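Local coordinates for protein esterase (Xanthomonas oryzae pv. oryzae, PDB 3H2G) that degrades rice cell walls as an esterase of the alpha/beta-hydrolase kind and serves the bacterium in virulence on rice, at residues A[19-24]-A[108-113]. Sequence-based numbering, arbitrary orientation.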
loop_
_atom_site.group_PDB
_atom_site.type_symbol
_atom_site.label_atom_id
_atom_site.label_comp_id
_atom_site.label_asym_id
_atom_site.label_seq_id
_atom_site.Cartn_x
_atom_site.Cartn_y
_atom_site.Cartn_z
ATOM N N ASP A 19 14.090 7.904 23.552
ATOM C CA ASP A 19 13.661 9.212 24.051
ATOM C C ASP A 19 13.301 10.191 22.939
ATOM O O ASP A 19 12.340 10.953 23.064
ATOM C CB ASP A 19 14.739 9.839 24.945
ATOM C CG ASP A 19 14.925 9.090 26.253
ATOM O OD1 ASP A 19 13.962 8.441 26.716
ATOM O OD2 ASP A 19 16.034 9.164 26.826
ATOM N N ALA A 20 14.075 10.183 21.859
ATOM C CA ALA A 20 13.807 11.071 20.732
ATOM C C ALA A 20 12.434 10.730 20.154
ATOM O O ALA A 20 11.659 11.616 19.796
ATOM C CB ALA A 20 14.884 10.905 19.664
ATOM N N ILE A 21 12.136 9.438 20.071
ATOM C CA ILE A 21 10.852 8.992 19.546
ATOM C C ILE A 21 9.721 9.392 20.498
ATOM O O ILE A 21 8.675 9.865 20.060
ATOM C CB ILE A 21 10.856 7.460 19.315
ATOM C CG1 ILE A 21 11.879 7.117 18.223
ATOM C CG2 ILE A 21 9.462 6.980 18.907
ATOM C CD1 ILE A 21 12.081 5.630 17.981
ATOM N N SER A 22 9.935 9.219 21.800
ATOM C CA SER A 22 8.924 9.594 22.784
ATOM C C SER A 22 8.641 11.088 22.691
ATOM O O SER A 22 7.502 11.527 22.852
ATOM C CB SER A 22 9.392 9.258 24.203
ATOM O OG SER A 22 9.350 7.865 24.441
ATOM N N ALA A 23 9.684 11.869 22.430
ATOM C CA ALA A 23 9.534 13.314 22.309
ATOM C C ALA A 23 8.619 13.653 21.132
ATOM O O ALA A 23 7.786 14.556 21.225
ATOM C CB ALA A 23 10.897 13.971 22.129
ATOM N N MET A 24 8.765 12.932 20.024
ATOM C CA MET A 24 7.911 13.184 18.867
ATOM C C MET A 24 6.470 12.792 19.191
ATOM O O MET A 24 5.528 13.424 18.718
ATOM C CB MET A 24 8.399 12.406 17.637
ATOM C CG MET A 24 9.710 12.913 17.046
ATOM S SD MET A 24 10.117 12.161 15.440
ATOM C CE MET A 24 10.903 10.627 15.971
ATOM N N PRO A 108 5.073 7.326 11.213
ATOM C CA PRO A 108 4.394 6.397 12.121
ATOM C C PRO A 108 4.960 4.976 12.158
ATOM O O PRO A 108 4.799 4.273 13.156
ATOM C CB PRO A 108 2.938 6.455 11.653
ATOM C CG PRO A 108 3.060 6.778 10.195
ATOM C CD PRO A 108 4.152 7.823 10.175
ATOM N N LEU A 109 5.618 4.539 11.088
ATOM C CA LEU A 109 6.191 3.197 11.102
ATOM C C LEU A 109 7.266 3.140 12.179
ATOM O O LEU A 109 7.458 2.115 12.831
ATOM C CB LEU A 109 6.799 2.837 9.745
ATOM C CG LEU A 109 5.817 2.677 8.580
ATOM C CD1 LEU A 109 6.575 2.165 7.367
ATOM C CD2 LEU A 109 4.697 1.713 8.960
ATOM N N VAL A 110 7.965 4.253 12.364
ATOM C CA VAL A 110 9.008 4.333 13.381
ATOM C C VAL A 110 8.424 4.597 14.768
ATOM O O VAL A 110 8.682 3.856 15.714
ATOM C CB VAL A 110 10.015 5.470 13.072
ATOM C CG1 VAL A 110 10.946 5.684 14.264
ATOM C CG2 VAL A 110 10.821 5.133 11.829
ATOM N N THR A 111 7.629 5.654 14.872
ATOM C CA THR A 111 7.053 6.071 16.147
ATOM C C THR A 111 5.973 5.205 16.775
ATOM O O THR A 111 5.853 5.169 17.999
ATOM C CB THR A 111 6.499 7.514 16.048
ATOM O OG1 THR A 111 5.363 7.542 15.173
ATOM C CG2 THR A 111 7.562 8.448 15.501
ATOM N N ARG A 112 5.191 4.503 15.961
ATOM C CA ARG A 112 4.110 3.685 16.504
ATOM C C ARG A 112 4.341 2.180 16.499
ATOM O O ARG A 112 3.792 1.468 17.333
ATOM C CB ARG A 112 2.817 3.963 15.738
ATOM C CG ARG A 112 2.413 5.420 15.687
ATOM C CD ARG A 112 2.034 5.945 17.057
ATOM N NE ARG A 112 1.532 7.313 16.966
ATOM C CZ ARG A 112 0.938 7.962 17.959
ATOM N NH1 ARG A 112 0.767 7.371 19.136
ATOM N NH2 ARG A 112 0.500 9.200 17.770
ATOM N N LEU A 113 5.141 1.696 15.556
ATOM C CA LEU A 113 5.371 0.260 15.440
ATOM C C LEU A 113 6.769 -0.222 15.828
ATOM O O LEU A 113 6.916 -1.006 16.769
ATOM C CB LEU A 113 5.031 -0.181 14.013
ATOM C CG LEU A 113 3.554 0.017 13.634
ATOM C CD1 LEU A 113 3.355 -0.248 12.154
ATOM C CD2 LEU A 113 2.676 -0.914 14.470
#
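Ile21 reaches across to Val110 and Thr111 with both of its branches. Its longer branch ends on Val110: CD1 of Ile21 lies 3.9 Å from CG1 of Val110, and the two side chains cross at about a right angle. Its shorter branch meets Thr111, chiefly at the backbone. CG2 of Ile21 sits 3.8 Å from CA of Thr111. The first torsion divides the work: with chi1 at -65°, CG1 lies beside the backbone N and CG2 is anti to it. The longer branch is extended, so that CD1 gets as far as Val110. On Val110, CG1 is the methyl that answers.

Met24, one turn after Ile21, adds a lighter touch. Its chain bends at chi3 (-84°), and the terminal CE comes to 4.0 Å from CG2 of Thr111. CG2 of Thr111 is also 4.2 Å from CG2 of Ile21, so this methyl touches both Ile21 and Met24. The hydroxyl OG1 of Thr111 makes a weak hydrogen bond to the carbonyl O of Asp107, one turn back.

No hydrogen bond links the two segments. The contact is small, 168 Å² in all, and mostly buried. The axes of the two segments cross at -98°, 9.9 Å apart at closest, with Ile21 and Thr111 as the nearest CA pair. Val110 also touches Leu68 of strand 60-71. Arg112 forms salt bridges to Glu38 and Glu382.

This is nearly perpendicular helix packing on an alpha/beta-hydrolase fold. It joins the short helix after the edge strand 7-16 to helix 108-114, which lies over the central sheet just before strand 119-123.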